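Local coordinates for protein glycoside hydrolase family 43 (Halothermothrix orenii, PDB 4QQS) that hydrolyses O-glycosidic bonds as a heat-stable, five-bladed beta-propeller glycosidase with alpha-L-arabinofuranosidase activity, probably in the breakdown of plant polysaccharides such as xylan, at residues G10-I15 with K40-P45; Q182-I187 with D219-Y224; Q192-P197 with W234-G239; H275-P278 with G283-T286. All coordinates share one frame; numbering follows the deposited sequence. Where two conformers were deposited one is given.

Contact 1 of 4, residues G10-I15 with K40-P45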
loop_
_atom_site.group_PDB
_atom_site.type_symbol
_atom_site.label_atom_id
_atom_site.label_comp_id
_atom_site.label_asym_id
_atom_site.label_seq_id
_atom_site.Cartn_x
_atom_site.Cartn_y
_atom_site.Cartn_z
ATOM N N GLY A 10 7.017 8.038 -14.859
ATOM C CA GLY A 10 7.376 6.747 -15.403
ATOM C C GLY A 10 6.446 6.227 -16.479
ATOM O O GLY A 10 6.767 5.234 -17.142
ATOM N N GLY A 11 5.279 6.850 -16.630
ATOM C CA GLY A 11 4.317 6.410 -17.617
ATOM C C GLY A 11 3.854 4.985 -17.398
ATOM O O GLY A 11 3.584 4.255 -18.352
ATOM N N ILE A 12 3.762 4.590 -16.136
ATOM C CA ILE A 12 3.380 3.240 -15.785
ATOM C C ILE A 12 1.872 3.188 -15.611
ATOM O O ILE A 12 1.332 3.816 -14.708
ATOM C CB ILE A 12 4.061 2.809 -14.481
ATOM C CG1 ILE A 12 5.582 2.851 -14.629
ATOM C CG2 ILE A 12 3.614 1.413 -14.087
ATOM C CD1 ILE A 12 6.303 2.760 -13.315
ATOM N N THR A 13 1.205 2.471 -16.504
ATOM C CA THR A 13 -0.238 2.351 -16.478
ATOM C C THR A 13 -0.619 0.881 -16.383
ATOM O O THR A 13 0.234 -0.005 -16.407
ATOM C CB THR A 13 -0.890 3.001 -17.708
ATOM O OG1 THR A 13 -0.576 2.218 -18.865
ATOM C CG2 THR A 13 -0.412 4.450 -17.893
ATOM N N GLY A 14 -1.913 0.633 -16.230
ATOM C CA GLY A 14 -2.416 -0.717 -16.062
ATOM C C GLY A 14 -2.033 -1.320 -14.722
ATOM O O GLY A 14 -1.923 -2.546 -14.599
ATOM N N ILE A 15 -1.843 -0.468 -13.718
ATOM C CA ILE A 15 -1.435 -0.928 -12.408
ATOM C C ILE A 15 -2.388 -0.453 -11.330
ATOM O O ILE A 15 -3.358 0.258 -11.604
ATOM C CB ILE A 15 0.029 -0.522 -12.092
ATOM C CG1 ILE A 15 0.238 0.996 -12.075
ATOM C CG2 ILE A 15 0.959 -1.154 -13.105
ATOM C CD1 ILE A 15 -0.310 1.775 -10.884
ATOM N N LYS A 40 4.907 -7.349 -11.180
ATOM C CA LYS A 40 6.008 -6.666 -11.824
ATOM C C LYS A 40 6.763 -5.786 -10.839
ATOM O O LYS A 40 6.226 -5.317 -9.830
ATOM C CB LYS A 40 5.485 -5.803 -12.972
ATOM C CG LYS A 40 4.960 -6.610 -14.146
ATOM C CD LYS A 40 4.317 -5.749 -15.210
ATOM C CE LYS A 40 4.049 -6.561 -16.467
ATOM N NZ LYS A 40 3.219 -5.838 -17.461
ATOM N N VAL A 41 8.027 -5.565 -11.174
ATOM C CA VAL A 41 8.905 -4.639 -10.476
ATOM C C VAL A 41 9.530 -3.682 -11.492
ATOM O O VAL A 41 9.888 -4.086 -12.598
ATOM C CB VAL A 41 9.980 -5.380 -9.637
ATOM C CG1 VAL A 41 10.847 -6.289 -10.503
ATOM C CG2 VAL A 41 10.814 -4.400 -8.819
ATOM N N TRP A 42 9.615 -2.413 -11.097
ATOM C CA TRP A 42 10.287 -1.373 -11.856
ATOM C C TRP A 42 11.396 -0.802 -10.975
ATOM O O TRP A 42 11.275 -0.759 -9.745
ATOM C CB TRP A 42 9.329 -0.246 -12.236
ATOM C CG TRP A 42 8.175 -0.595 -13.131
ATOM C CD1 TRP A 42 8.063 -0.282 -14.454
ATOM C CD2 TRP A 42 6.957 -1.282 -12.784
ATOM N NE1 TRP A 42 6.861 -0.717 -14.947
ATOM C CE2 TRP A 42 6.161 -1.334 -13.948
ATOM C CE3 TRP A 42 6.449 -1.833 -11.600
ATOM C CZ2 TRP A 42 4.903 -1.923 -13.972
ATOM C CZ3 TRP A 42 5.190 -2.412 -11.634
ATOM C CH2 TRP A 42 4.437 -2.451 -12.807
ATOM N N GLU A 43 12.463 -0.332 -11.609
ATOM C CA GLU A 43 13.594 0.227 -10.892
ATOM C C GLU A 43 13.836 1.678 -11.306
ATOM O O GLU A 43 13.631 2.047 -12.472
ATOM C CB GLU A 43 14.844 -0.608 -11.159
ATOM C CG GLU A 43 16.029 -0.219 -10.300
ATOM C CD GLU A 43 17.285 -0.997 -10.630
ATOM O OE1 GLU A 43 17.193 -2.219 -10.830
ATOM O OE2 GLU A 43 18.367 -0.378 -10.684
ATOM N N SER A 44 14.301 2.496 -10.358
ATOM C CA SER A 44 14.651 3.891 -10.616
ATOM C C SER A 44 15.806 4.319 -9.727
ATOM O O SER A 44 15.912 3.875 -8.591
ATOM C CB SER A 44 13.449 4.779 -10.293
ATOM O OG SER A 44 13.760 6.155 -10.412
ATOM N N PRO A 45 16.641 5.251 -10.207
ATOM C CA PRO A 45 17.665 5.836 -9.336
ATOM C C PRO A 45 17.169 7.097 -8.633
ATOM O O PRO A 45 17.852 7.612 -7.739
ATOM C CB PRO A 45 18.777 6.200 -10.323
ATOM C CG PRO A 45 18.039 6.579 -11.552
ATOM C CD PRO A 45 16.850 5.629 -11.614
#
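Ile-12 lies over one face of the Trp-42 indole, and Ile-15 adds a second aliphatic touch at the far end of the ring. The dense part is the packing of Ile-12 on the indole. Its CD1 methyl sits above the five-membered ring, 3.8 Å from the centroid and 12° off the ring normal, a CH-pi contact made over the face. CG2 lies above the rim of the six-membered part, 3.6 Å from Trp-42 CZ2. Because Ile-12 has CG1 beside its backbone N and CG2 anti to it (chi1 -60°), both branches come down on the indole together, and the two side chains run past each other in opposite directions. Ile-15 contributes less: its CG2 methyl meets Trp-42 CH2 at 3.7 Å, from an oblique direction. The rest of the loop is looser. Gly-10, Gly-11, Thr-13 and Gly-14 are solvent-exposed, and Thr-13 turns its side chain away from strand 38-44, onto Thr-276 and Asp-284. Positive phi at Gly-11 and Gly-14 suits glycine, and Gly-14 and Ile-15 form a G1 beta bulge opposite Arg-285. Trp-42 is also packed by Leu-29, Leu-52 and Trp-50, while Ile-12 and Ile-15 both reach Val-287. The two isoleucines thus fill the space between the blade containing strands 16-23, 26-32, 38-44 and 51-58 and the neighbouring blade containing strand 285-295. Across the two segments the chemistry is wholly apolar: shape fit and dispersion hold the loop to the indole, while the polar ties of the loop, such as Ile-12 O to Thr-286 OG1, are made to the neighbouring blade.

Contact 2 of 4, residues Q182-I187 with D219-Y224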
loop_
_atom_site.group_PDB
_atom_site.type_symbol
_atom_site.label_atom_id
_atom_site.label_comp_id
_atom_site.label_asym_id
_atom_site.label_seq_id
_atom_site.Cartn_x
_atom_site.Cartn_y
_atom_site.Cartn_z
ATOM N N GLN A 182 -15.588 8.367 9.376
ATOM C CA GLN A 182 -15.682 9.804 9.126
ATOM C C GLN A 182 -16.560 10.073 7.913
ATOM O O GLN A 182 -16.646 9.248 7.004
ATOM C CB GLN A 182 -14.284 10.391 8.876
ATOM C CG GLN A 182 -13.346 10.303 10.054
ATOM C CD GLN A 182 -11.998 10.920 9.754
ATOM O OE1 GLN A 182 -11.283 10.468 8.869
ATOM N NE2 GLN A 182 -11.667 11.981 10.459
ATOM N N ASP A 183 -17.174 11.247 7.880
ATOM C CA ASP A 183 -18.091 11.581 6.800
ATOM C C ASP A 183 -17.468 11.435 5.417
ATOM O O ASP A 183 -18.145 10.987 4.502
ATOM C CB ASP A 183 -18.655 12.994 6.973
ATOM C CG ASP A 183 -19.588 13.086 8.117
ATOM O OD1 ASP A 183 -20.760 12.706 7.924
ATOM O OD2 ASP A 183 -19.134 13.507 9.203
ATOM N N TRP A 184 -16.202 11.819 5.255
ATOM C CA TRP A 184 -15.575 11.765 3.928
ATOM C C TRP A 184 -15.411 10.336 3.398
ATOM O O TRP A 184 -15.117 10.167 2.221
ATOM C CB TRP A 184 -14.203 12.485 3.914
ATOM C CG TRP A 184 -13.113 11.704 4.559
ATOM C CD1 TRP A 184 -12.855 11.629 5.904
ATOM C CD2 TRP A 184 -12.144 10.851 3.930
ATOM N NE1 TRP A 184 -11.800 10.792 6.146
ATOM C CE2 TRP A 184 -11.344 10.298 4.956
ATOM C CE3 TRP A 184 -11.874 10.485 2.608
ATOM C CZ2 TRP A 184 -10.281 9.442 4.694
ATOM C CZ3 TRP A 184 -10.831 9.612 2.370
ATOM C CH2 TRP A 184 -10.048 9.109 3.399
ATOM N N GLU A 185 -15.601 9.337 4.265
ATOM C CA GLU A 185 -15.334 7.932 3.939
ATOM C C GLU A 185 -16.561 7.173 3.460
ATOM O O GLU A 185 -16.559 5.946 3.464
ATOM C CB GLU A 185 -14.767 7.208 5.157
ATOM C CG GLU A 185 -13.512 7.857 5.666
ATOM C CD GLU A 185 -12.956 7.198 6.909
ATOM O OE1 GLU A 185 -13.634 7.041 7.947
ATOM O OE2 GLU A 185 -11.794 6.796 6.864
ATOM N N GLY A 186 -17.614 7.871 3.059
ATOM C CA GLY A 186 -18.749 7.204 2.441
ATOM C C GLY A 186 -19.545 6.341 3.393
ATOM O O GLY A 186 -19.977 5.239 3.048
ATOM N N ILE A 187 -19.776 6.869 4.584
ATOM C CA ILE A 187 -20.386 6.095 5.649
ATOM C C ILE A 187 -21.899 5.924 5.516
ATOM O O ILE A 187 -22.505 5.275 6.365
ATOM C CB ILE A 187 -20.021 6.671 7.028
ATOM C CG1 ILE A 187 -20.366 8.171 7.106
ATOM C CG2 ILE A 187 -18.550 6.404 7.311
ATOM C CD1 ILE A 187 -20.289 8.772 8.485
ATOM N N ASP A 219 -13.592 9.673 -6.079
ATOM C CA ASP A 219 -13.534 10.009 -4.666
ATOM C C ASP A 219 -12.636 9.100 -3.830
ATOM O O ASP A 219 -12.508 9.327 -2.629
ATOM C CB ASP A 219 -14.940 10.061 -4.079
ATOM C CG ASP A 219 -15.751 11.197 -4.661
ATOM O OD1 ASP A 219 -15.206 12.318 -4.775
ATOM O OD2 ASP A 219 -16.923 10.952 -5.022
ATOM N N TYR A 220 -12.015 8.093 -4.444
ATOM C CA TYR A 220 -10.959 7.358 -3.752
ATOM C C TYR A 220 -9.946 8.391 -3.276
ATOM O O TYR A 220 -9.582 9.297 -4.022
ATOM C CB TYR A 220 -10.314 6.341 -4.672
ATOM C CG TYR A 220 -9.603 5.192 -4.001
ATOM C CD1 TYR A 220 -10.274 4.348 -3.135
ATOM C CD2 TYR A 220 -8.277 4.914 -4.282
ATOM C CE1 TYR A 220 -9.643 3.241 -2.575
ATOM C CE2 TYR A 220 -7.633 3.818 -3.735
ATOM C CZ TYR A 220 -8.320 2.979 -2.895
ATOM O OH TYR A 220 -7.647 1.882 -2.394
ATOM N N SER A 221 -9.522 8.294 -2.019
ATOM C CA SER A 221 -8.666 9.323 -1.444
ATOM C C SER A 221 -7.986 8.795 -0.191
ATOM O O SER A 221 -8.370 7.743 0.344
ATOM C CB SER A 221 -9.459 10.602 -1.172
ATOM O OG SER A 221 -10.786 10.338 -0.744
ATOM N N ILE A 222 -6.973 9.530 0.252
ATOM C CA ILE A 222 -6.081 9.111 1.323
ATOM C C ILE A 222 -6.253 9.982 2.551
ATOM O O ILE A 222 -6.251 11.219 2.458
ATOM C CB ILE A 222 -4.612 9.171 0.846
ATOM C CG1 ILE A 222 -4.411 8.160 -0.285
ATOM C CG2 ILE A 222 -3.646 8.924 1.996
ATOM C CD1 ILE A 222 -3.137 8.345 -1.073
ATOM N N GLY A 223 -6.389 9.323 3.702
ATOM C CA GLY A 223 -6.389 9.976 4.992
ATOM C C GLY A 223 -5.322 9.370 5.881
ATOM O O GLY A 223 -4.602 8.458 5.476
ATOM N N TYR A 224 -5.255 9.840 7.126
ATOM C CA TYR A 224 -4.416 9.166 8.105
ATOM C C TYR A 224 -5.042 9.140 9.484
ATOM O O TYR A 224 -5.989 9.884 9.783
ATOM C CB TYR A 224 -2.993 9.755 8.164
ATOM C CG TYR A 224 -2.858 11.082 8.872
ATOM C CD1 TYR A 224 -2.490 11.156 10.200
ATOM C CD2 TYR A 224 -3.084 12.269 8.195
ATOM C CE1 TYR A 224 -2.339 12.377 10.830
ATOM C CE2 TYR A 224 -2.928 13.490 8.812
ATOM C CZ TYR A 224 -2.567 13.537 10.132
ATOM O OH TYR A 224 -2.387 14.763 10.726
#
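Trp-184, in the loop just before strand 191-202, points the benzo end of its indole at strand 221-227 of the same propeller blade, so that the rim of the ring, rather than a face, meets Ser-221. Ser-221 OG lies near the ring plane at the edge, 3.2 Å from Trp-184 CZ3, and Ser-221 O is in plane at the same edge. Gly-223 comes in obliquely, its N 3.7 Å from Trp-184 CH2. A side chain on Gly-223 would collide with the indole. The other end of the ring is tied within its own loop: Trp-184 NE1 donates to Gln-182 OE1 at 2.8 Å, in the indole plane but 53° out of the amide carbonyl plane. Glu-185 CG lies over one indole face. With CG between the backbone N and carbonyl carbon (chi1 76°), the end of the indole is carried nearer to the strand. A leucine at Trp-184 would probably cost Gln-182 OE1 its indole donor, though Asn-240 ND2 also binds there, and open a gap beside Gly-223. Ser-221 OG donates to Asp-219 O at 2.7 Å, fixing its hydroxyl. The ring edge probably tolerates Ser-221 OG and O through its weakly polarised C-H groups, while its N-H is spent on Gln-182.

Contact 3 of 4, residues Q192-P197 with W234-G239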
loop_
_atom_site.group_PDB
_atom_site.type_symbol
_atom_site.label_atom_id
_atom_site.label_comp_id
_atom_site.label_asym_id
_atom_site.label_seq_id
_atom_site.Cartn_x
_atom_site.Cartn_y
_atom_site.Cartn_z
ATOM N N GLN A 192 -18.323 0.037 1.999
ATOM C CA GLN A 192 -17.462 1.046 2.624
ATOM C C GLN A 192 -16.072 0.478 2.820
ATOM O O GLN A 192 -15.914 -0.701 3.153
ATOM C CB GLN A 192 -18.026 1.475 3.981
ATOM C CG GLN A 192 -19.437 2.035 3.902
ATOM C CD GLN A 192 -19.975 2.476 5.228
ATOM O OE1 GLN A 192 -19.221 2.708 6.170
ATOM N NE2 GLN A 192 -21.292 2.643 5.295
ATOM N N TRP A 193 -15.059 1.316 2.621
ATOM C CA TRP A 193 -13.677 0.869 2.675
ATOM C C TRP A 193 -12.761 1.732 3.519
ATOM O O TRP A 193 -12.735 2.953 3.370
ATOM C CB TRP A 193 -13.050 0.880 1.274
ATOM C CG TRP A 193 -13.686 0.009 0.259
ATOM C CD1 TRP A 193 -13.304 -1.232 -0.113
ATOM C CD2 TRP A 193 -14.817 0.352 -0.569
ATOM N NE1 TRP A 193 -14.119 -1.683 -1.125
ATOM C CE2 TRP A 193 -15.063 -0.731 -1.413
ATOM C CE3 TRP A 193 -15.636 1.489 -0.670
ATOM C CZ2 TRP A 193 -16.110 -0.727 -2.343
ATOM C CZ3 TRP A 193 -16.656 1.501 -1.590
ATOM C CH2 TRP A 193 -16.891 0.398 -2.405
ATOM N N ASN A 194 -11.958 1.065 4.349
ATOM C CA ASN A 194 -10.648 1.574 4.750
ATOM C C ASN A 194 -9.661 0.491 4.321
ATOM O O ASN A 194 -9.779 -0.667 4.757
ATOM C CB ASN A 194 -10.500 1.784 6.264
ATOM C CG ASN A 194 -11.172 3.040 6.836
ATOM O OD1 ASN A 194 -11.125 3.223 8.050
ATOM N ND2 ASN A 194 -11.767 3.894 6.010
ATOM N N GLU A 195 -8.709 0.853 3.467
ATOM C CA GLU A 195 -7.787 -0.145 2.945
ATOM C C GLU A 195 -6.429 0.485 2.683
ATOM O O GLU A 195 -6.203 1.654 2.963
ATOM C CB GLU A 195 -8.376 -0.863 1.721
ATOM C CG GLU A 195 -8.589 0.048 0.533
ATOM C CD GLU A 195 -9.278 -0.625 -0.663
ATOM O OE1 GLU A 195 -9.640 -1.816 -0.594
ATOM O OE2 GLU A 195 -9.445 0.052 -1.700
ATOM N N GLY A 196 -5.497 -0.313 2.196
ATOM C CA GLY A 196 -4.183 0.213 1.890
ATOM C C GLY A 196 -3.421 0.899 3.013
ATOM O O GLY A 196 -2.847 1.972 2.804
ATOM N N PRO A 197 -3.332 0.282 4.196
ATOM C CA PRO A 197 -2.543 0.906 5.270
ATOM C C PRO A 197 -1.058 1.023 4.938
ATOM O O PRO A 197 -0.483 0.119 4.326
ATOM C CB PRO A 197 -2.740 -0.050 6.453
ATOM C CG PRO A 197 -3.048 -1.378 5.815
ATOM C CD PRO A 197 -3.878 -1.029 4.595
ATOM N N TRP A 234 -6.046 4.052 17.400
ATOM C CA TRP A 234 -5.793 4.843 16.215
ATOM C C TRP A 234 -6.884 5.885 16.046
ATOM O O TRP A 234 -8.054 5.530 15.917
ATOM C CB TRP A 234 -5.755 3.918 14.996
ATOM C CG TRP A 234 -4.489 3.104 14.927
ATOM C CD1 TRP A 234 -4.272 1.820 15.362
ATOM C CD2 TRP A 234 -3.247 3.561 14.398
ATOM N NE1 TRP A 234 -2.961 1.466 15.126
ATOM C CE2 TRP A 234 -2.310 2.522 14.539
ATOM C CE3 TRP A 234 -2.829 4.772 13.851
ATOM C CZ2 TRP A 234 -0.991 2.655 14.108
ATOM C CZ3 TRP A 234 -1.515 4.909 13.441
ATOM C CH2 TRP A 234 -0.621 3.858 13.556
ATOM N N ILE A 235 -6.493 7.164 16.059
ATOM C CA ILE A 235 -7.427 8.285 16.023
ATOM C C ILE A 235 -7.240 9.030 14.704
ATOM O O ILE A 235 -6.151 9.525 14.399
ATOM C CB ILE A 235 -7.217 9.244 17.206
ATOM C CG1 ILE A 235 -7.325 8.505 18.558
ATOM C CG2 ILE A 235 -8.204 10.394 17.116
ATOM C CD1 ILE A 235 -8.653 7.805 18.816
ATOM N N LYS A 236 -8.298 9.094 13.908
ATOM C CA LYS A 236 -8.208 9.700 12.586
ATOM C C LYS A 236 -8.014 11.208 12.663
ATOM O O LYS A 236 -8.544 11.894 13.532
ATOM C CB LYS A 236 -9.444 9.366 11.758
ATOM C CG LYS A 236 -9.419 7.945 11.278
ATOM C CD LYS A 236 -10.712 7.481 10.645
ATOM C CE LYS A 236 -10.572 6.052 10.150
ATOM N NZ LYS A 236 -11.806 5.533 9.568
ATOM N N TYR A 237 -7.250 11.722 11.712
ATOM C CA TYR A 237 -7.069 13.159 11.540
ATOM C C TYR A 237 -8.397 13.817 11.159
ATOM O O TYR A 237 -9.062 13.423 10.190
ATOM C CB TYR A 237 -6.008 13.408 10.461
ATOM C CG TYR A 237 -5.829 14.862 10.102
ATOM C CD1 TYR A 237 -5.662 15.827 11.080
ATOM C CD2 TYR A 237 -5.835 15.267 8.774
ATOM C CE1 TYR A 237 -5.516 17.161 10.748
ATOM C CE2 TYR A 237 -5.667 16.606 8.427
ATOM C CZ TYR A 237 -5.508 17.548 9.421
ATOM O OH TYR A 237 -5.365 18.876 9.105
ATOM N N SER A 238 -8.766 14.861 11.887
ATOM C CA SER A 238 -10.038 15.524 11.654
ATOM C C SER A 238 -10.132 16.170 10.274
ATOM O O SER A 238 -11.228 16.335 9.734
ATOM C CB SER A 238 -10.264 16.581 12.719
ATOM O OG SER A 238 -9.324 17.636 12.559
ATOM N N GLY A 239 -8.983 16.535 9.700
ATOM C CA GLY A 239 -8.930 17.197 8.413
ATOM C C GLY A 239 -8.782 16.277 7.217
ATOM O O GLY A 239 -8.495 16.749 6.125
#
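Asn-194 and Lys-236 each place CG beside the backbone N (chi1 -77° and -75°), and the lysine then runs fully extended beyond CG, so that the two side chains approach from opposite directions and meet at their polar ends. Lys-236 NZ donates to Asn-194 OD1 at 2.8 Å. The ammonium lies in the carbonyl plane, on a lone pair, with a C=O...N angle of 130°. The amide's other end is used as well: Asn-194 ND2 donates to Trp-193 O at 3.0 Å, a bond tilted from both the carbonyl and the amide planes, and it also binds Glu-185 OE2. Held through both OD1 and ND2, the amide has its flip settled. Strands 191-202 and 235-236 belong to one blade of the five-bladed propeller, separated in the sheet by strands 205-212 and 221-227. The backbones are far apart, 11.5 Å between the CA atoms of Asn-194 and Lys-236; the extended lysine covers most of that distance and the asparagine the rest. A salt bridge to Glu-185 OE1 and hydrogen bonds to Gln-179 O and Ser-181 OG grip the ammonium further, so it has four oxygen partners. A leucine at Asn-194 would probably cost Lys-236 one of its acceptors and Glu-185 OE2 one of its donors, leaving a polar cluster with an apolar wall. Next along the strand is Glu-195, the predicted proton donor, whose OE2 bonds Tyr-220 OH, followed by Gly-196, whose N bonds OD2 of Asp-126, the residue predicted to tune and orient that donor.

Contact 4 of 4, residues H275-P278 with G283-T286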
loop_
_atom_site.group_PDB
_atom_site.type_symbol
_atom_site.label_atom_id
_atom_site.label_comp_id
_atom_site.label_asym_id
_atom_site.label_seq_id
_atom_site.Cartn_x
_atom_site.Cartn_y
_atom_site.Cartn_z
ATOM N N HIS A 275 -6.328 7.401 -11.447
ATOM C CA HIS A 275 -6.875 6.749 -12.629
ATOM C C HIS A 275 -6.166 7.213 -13.882
ATOM O O HIS A 275 -5.942 8.406 -14.090
ATOM C CB HIS A 275 -8.359 7.024 -12.767
ATOM C CG HIS A 275 -9.163 6.522 -11.616
ATOM N ND1 HIS A 275 -9.300 5.194 -11.276
ATOM C CD2 HIS A 275 -9.865 7.223 -10.705
ATOM C CE1 HIS A 275 -10.065 5.114 -10.200
ATOM N NE2 HIS A 275 -10.435 6.331 -9.849
ATOM N N THR A 276 -5.827 6.260 -14.734
ATOM C CA THR A 276 -5.167 6.590 -15.989
ATOM C C THR A 276 -6.112 7.400 -16.883
ATOM O O THR A 276 -5.682 8.301 -17.609
ATOM C CB THR A 276 -4.678 5.306 -16.692
ATOM O OG1 THR A 276 -3.798 4.613 -15.800
ATOM C CG2 THR A 276 -3.952 5.613 -17.997
ATOM N N TYR A 277 -7.398 7.069 -16.819
ATOM C CA TYR A 277 -8.421 7.729 -17.617
ATOM C C TYR A 277 -9.487 8.293 -16.680
ATOM O O TYR A 277 -10.457 7.617 -16.343
ATOM C CB TYR A 277 -9.024 6.755 -18.629
ATOM C CG TYR A 277 -7.996 6.203 -19.591
ATOM C CD1 TYR A 277 -7.466 6.994 -20.601
ATOM C CD2 TYR A 277 -7.537 4.900 -19.476
ATOM C CE1 TYR A 277 -6.519 6.493 -21.487
ATOM C CE2 TYR A 277 -6.596 4.387 -20.358
ATOM C CZ TYR A 277 -6.084 5.191 -21.354
ATOM O OH TYR A 277 -5.143 4.679 -22.228
ATOM N N PRO A 278 -9.314 9.555 -16.267
ATOM C CA PRO A 278 -10.252 10.150 -15.313
ATOM C C PRO A 278 -11.664 10.281 -15.857
ATOM O O PRO A 278 -12.579 10.377 -15.059
ATOM C CB PRO A 278 -9.650 11.534 -15.034
ATOM C CG PRO A 278 -8.728 11.790 -16.168
ATOM C CD PRO A 278 -8.188 10.454 -16.542
ATOM N N GLY A 283 -9.965 0.083 -12.949
ATOM C CA GLY A 283 -8.744 -0.541 -12.476
ATOM C C GLY A 283 -7.446 -0.126 -13.154
ATOM O O GLY A 283 -6.365 -0.450 -12.666
ATOM N N ASP A 284 -7.533 0.597 -14.263
ATOM C CA ASP A 284 -6.330 1.073 -14.929
ATOM C C ASP A 284 -5.860 2.336 -14.224
ATOM O O ASP A 284 -6.444 3.409 -14.405
ATOM C CB ASP A 284 -6.605 1.359 -16.402
ATOM C CG ASP A 284 -5.348 1.724 -17.179
ATOM O OD1 ASP A 284 -4.322 2.055 -16.563
ATOM O OD2 ASP A 284 -5.393 1.717 -18.428
ATOM N N ARG A 285 -4.838 2.192 -13.384
ATOM C CA ARG A 285 -4.273 3.319 -12.655
ATOM C C ARG A 285 -2.799 3.494 -13.017
ATOM O O ARG A 285 -2.193 2.652 -13.691
ATOM C CB ARG A 285 -4.504 3.165 -11.155
ATOM C CG ARG A 285 -6.004 3.310 -10.841
ATOM C CD ARG A 285 -6.556 2.396 -9.818
ATOM N NE ARG A 285 -6.242 0.988 -10.019
ATOM C CZ ARG A 285 -6.395 0.130 -9.035
ATOM N NH1 ARG A 285 -6.868 0.570 -7.880
ATOM N NH2 ARG A 285 -6.082 -1.139 -9.182
ATOM N N THR A 286 -2.248 4.617 -12.577
ATOM C CA THR A 286 -0.921 5.048 -12.952
ATOM C C THR A 286 -0.206 5.620 -11.723
ATOM O O THR A 286 -0.844 6.007 -10.753
ATOM C CB THR A 286 -1.000 6.043 -14.128
ATOM O OG1 THR A 286 0.301 6.301 -14.663
ATOM C CG2 THR A 286 -1.641 7.338 -13.709
HETATM O O HOH W 1 -8.693 4.794 -15.339
#
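Thr-276 and Asp-284 bury the most surface here, with His-275 next. The threonine is held to the aspartate twice. Its backbone N donates to Asp-284 O at 2.9 Å, nearly straight, and its hydroxyl OG1 donates to Asp-284 OD1 at 2.7 Å. The hydroxyl reaches the carboxylate from above its plane, 57° out of it. Asp-284 has CG anti to the backbone N (chi1 -174°), which swings the carboxylate over to the threonine, and the two side chains cross. OD1 also accepts from Gly-14 N, while OD2 stands at the edge of the Tyr-277 ring, 3.5 Å from CE2, with ring and carboxylate planes 86° apart. A water extends the backbone link: it accepts from Tyr-277 N at 3.0 Å and donates to Asp-284 O at 2.8 Å, so this carbonyl takes two donors. His-275 and Arg-285 form an antiparallel non-hydrogen-bonded pair whose side chains lie alongside each other and point the same way, with His-275 ND1 3.8 Å from Arg-285 CG. The arginine bends at chi2 and chi3, and its NE makes weak bonds to Gly-283 O and Ile-15 O. Its side chain comes about 4 Å from that of Asp-17, the predicted proton acceptor, so the hairpin borders the probable active site. The contact sits at the loop end of the hairpin between strands 268-275 and 285-295, the two inner strands of a four-stranded antiparallel blade; there Thr-286 continues the backbone pairing with Thr-274 of strand 268-275, and the loop ahead of strand 16-23 lies against the hairpin.

How the contacts relate
Contacts 1 and 2 are buried, whereas contacts 3 and 4 are partly buried, with Tyr-277 of contact 4 exposed. Contacts 2 and 3 share one sheet, through strands 221-227 and 235-236, and their segments alternate along the chain; a salt bridge and a hydrogen bond join them. Contacts 1 and 4 touch as well, between neighbouring blades, through hydrogen bonds and the packing of threonine methyls. The chemistry differs: contact 1 is aliphatic on aromatic, contact 2 an indole rim against a serine hydroxyl and strand backbone, contact 3 a charged lysine on an amide, and contact 4 a polar hairpin with water.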